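Local coordinates for protein AP endonuclease, family 2 (Brucella melitensis biovar Abortus, PDB 3NGF) that probably interconverts hydroxypyruvate and tartronate semialdehyde as a manganese-binding TIM-barrel isomerase of the hyi family, at residues T146-P151 / A181-L186. Residues are numbered along the deposited sequence; the frame is centred on the assembly and turned at random.
Sequences TVLVEP and AVQLDL. With MN (manganese (II) ion), chain C.
E150, just past the end of strand 146-149, and D185, at the end of the neighbouring strand, bind the same manganese ion, each through one carboxylate oxygen: E150 OE2 and D185 OD2 both lie 2.2 Å from the metal. Their carboxylate planes are only 17° apart, nearly coplanar, and the two ligand oxygens are brought close together by the shared cation. E150 gets there as a fully extended chain, with CG anti to the backbone N (chi1 -169°).

Q183, equally extended, crosses E150 obliquely, its amide stacked on the glutamate carboxylate with the planes 23° apart. Although Q183 NE2 comes within 3.3 Å of E150 OE1, the angle is too poor for a hydrogen bond; NE2 instead donates to Q211 OE1, itself a metal ligand, so Q183 is a second-shell residue that probably helps to position Q211. L148 crosses Q183 at about a right angle, its CD1 lying 3.7 Å from Q183 CB, while its CD2 packs on the methyl of A181. V149 and V182 share the other face of the sheet and touch only loosely, while CD of P151, beyond the strand, packs against V182 CG1, the two side chains at about a right angle.

The parallel strands are joined by A181 N to V147 O, V149 N to A181 O, and Q183 N to V149 O (2.8 Å). Beyond this ladder the backbones part, and a water bridges P151 O, Q183 O and D185 N. Q211 and E247 complete the protein ligands of a metal site at the C-terminal ends of the barrel strands, characteristic of xylose isomerase-like TIM barrels, with E150 and E247 the predicted proton donor/acceptors.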
loop_
_atom_site.group_PDB
_atom_site.type_symbol
_atom_site.label_atom_id
_atom_site.label_comp_id
_atom_site.label_asym_id
_atom_site.label_seq_id
_atom_site.Cartn_x
_atom_site.Cartn_y
_atom_site.Cartn_z
ATOM N N THR A 146 -10.120 -3.599 -5.894
ATOM C CA THR A 146 -10.407 -2.845 -4.677
ATOM C C THR A 146 -9.485 -1.607 -4.623
ATOM O O THR A 146 -8.327 -1.678 -5.019
ATOM C CB THR A 146 -10.180 -3.719 -3.427
ATOM O OG1 THR A 146 -11.158 -4.763 -3.380
ATOM C CG2 THR A 146 -10.248 -2.888 -2.104
ATOM N N VAL A 147 -10.024 -0.464 -4.187
ATOM C CA VAL A 147 -9.236 0.749 -3.960
ATOM C C VAL A 147 -9.052 0.967 -2.468
ATOM O O VAL A 147 -10.011 0.853 -1.696
ATOM C CB VAL A 147 -9.871 2.010 -4.616
ATOM C CG1 VAL A 147 -11.314 2.239 -4.174
ATOM C CG2 VAL A 147 -9.003 3.259 -4.392
ATOM N N LEU A 148 -7.832 1.316 -2.070
ATOM C CA LEU A 148 -7.519 1.494 -0.664
ATOM C C LEU A 148 -7.129 2.900 -0.302
ATOM O O LEU A 148 -6.532 3.635 -1.103
ATOM C CB LEU A 148 -6.369 0.573 -0.239
ATOM C CG LEU A 148 -6.532 -0.920 -0.479
ATOM C CD1 LEU A 148 -5.278 -1.679 0.032
ATOM C CD2 LEU A 148 -7.840 -1.453 0.127
ATOM N N VAL A 149 -7.428 3.233 0.954
ATOM C CA VAL A 149 -6.923 4.437 1.611
ATOM C C VAL A 149 -5.890 3.979 2.626
ATOM O O VAL A 149 -6.146 3.034 3.393
ATOM C CB VAL A 149 -8.070 5.248 2.312
ATOM C CG1 VAL A 149 -8.980 4.358 3.221
ATOM C CG2 VAL A 149 -7.494 6.466 3.125
ATOM N N GLU A 150 -4.731 4.642 2.634
ATOM C CA GLU A 150 -3.636 4.300 3.561
ATOM C C GLU A 150 -3.323 5.440 4.517
ATOM O O GLU A 150 -2.728 6.439 4.104
ATOM C CB GLU A 150 -2.344 3.987 2.827
ATOM C CG GLU A 150 -1.279 3.373 3.756
ATOM C CD GLU A 150 0.128 3.288 3.177
ATOM O OE1 GLU A 150 0.418 3.732 2.053
ATOM O OE2 GLU A 150 0.968 2.736 3.898
ATOM N N PRO A 151 -3.695 5.285 5.791
ATOM C CA PRO A 151 -3.210 6.266 6.789
ATOM C C PRO A 151 -1.685 6.264 6.850
ATOM O O PRO A 151 -1.066 5.199 6.882
ATOM C CB PRO A 151 -3.820 5.757 8.102
ATOM C CG PRO A 151 -5.005 4.955 7.675
ATOM C CD PRO A 151 -4.618 4.313 6.387
ATOM N N ALA A 181 -11.432 -0.302 0.973
ATOM C CA ALA A 181 -10.961 -0.685 2.307
ATOM C C ALA A 181 -9.729 0.094 2.711
ATOM O O ALA A 181 -9.284 0.986 2.006
ATOM C CB ALA A 181 -10.701 -2.190 2.398
ATOM N N VAL A 182 -9.208 -0.242 3.877
ATOM C CA VAL A 182 -8.032 0.394 4.446
ATOM C C VAL A 182 -6.783 -0.437 4.137
ATOM O O VAL A 182 -6.820 -1.684 4.125
ATOM C CB VAL A 182 -8.185 0.526 5.965
ATOM C CG1 VAL A 182 -6.902 1.161 6.623
ATOM C CG2 VAL A 182 -9.434 1.379 6.296
ATOM N N GLN A 183 -5.694 0.263 3.826
ATOM C CA GLN A 183 -4.368 -0.321 3.730
ATOM C C GLN A 183 -3.688 -0.077 5.088
ATOM O O GLN A 183 -3.390 1.062 5.441
ATOM C CB GLN A 183 -3.603 0.352 2.599
ATOM C CG GLN A 183 -2.171 -0.146 2.367
ATOM C CD GLN A 183 -1.585 0.394 1.094
ATOM O OE1 GLN A 183 -2.285 0.587 0.109
ATOM N NE2 GLN A 183 -0.277 0.620 1.087
ATOM N N LEU A 184 -3.497 -1.149 5.848
ATOM C CA LEU A 184 -2.975 -1.088 7.224
ATOM C C LEU A 184 -1.454 -1.311 7.224
ATOM O O LEU A 184 -0.980 -2.461 7.187
ATOM C CB LEU A 184 -3.682 -2.165 8.054
ATOM C CG LEU A 184 -3.261 -2.385 9.508
ATOM C CD1 LEU A 184 -3.290 -1.072 10.285
ATOM C CD2 LEU A 184 -4.117 -3.482 10.194
ATOM N N ASP A 185 -0.704 -0.216 7.205
ATOM C CA ASP A 185 0.759 -0.243 7.326
ATOM C C ASP A 185 1.071 -0.122 8.831
ATOM O O ASP A 185 0.766 0.914 9.490
ATOM C CB ASP A 185 1.343 0.885 6.467
ATOM C CG ASP A 185 2.866 0.955 6.486
ATOM O OD1 ASP A 185 3.458 0.617 7.510
ATOM O OD2 ASP A 185 3.490 1.404 5.491
ATOM N N LEU A 186 1.609 -1.203 9.390
ATOM C CA LEU A 186 1.729 -1.296 10.850
ATOM C C LEU A 186 2.803 -0.357 11.375
ATOM O O LEU A 186 2.813 0.035 12.562
ATOM C CB LEU A 186 1.972 -2.750 11.275
ATOM C CG LEU A 186 0.775 -3.668 11.076
ATOM C CD1 LEU A 186 1.182 -5.118 11.300
ATOM C CD2 LEU A 186 -0.404 -3.263 11.999
HETATM MN MN MN C . 2.967 2.070 3.443
HETATM O O HOH W 1 2.403 2.657 1.114
HETATM O O HOH W 2 -1.693 2.562 7.166
HETATM O O HOH W 3 3.949 4.115 3.473
#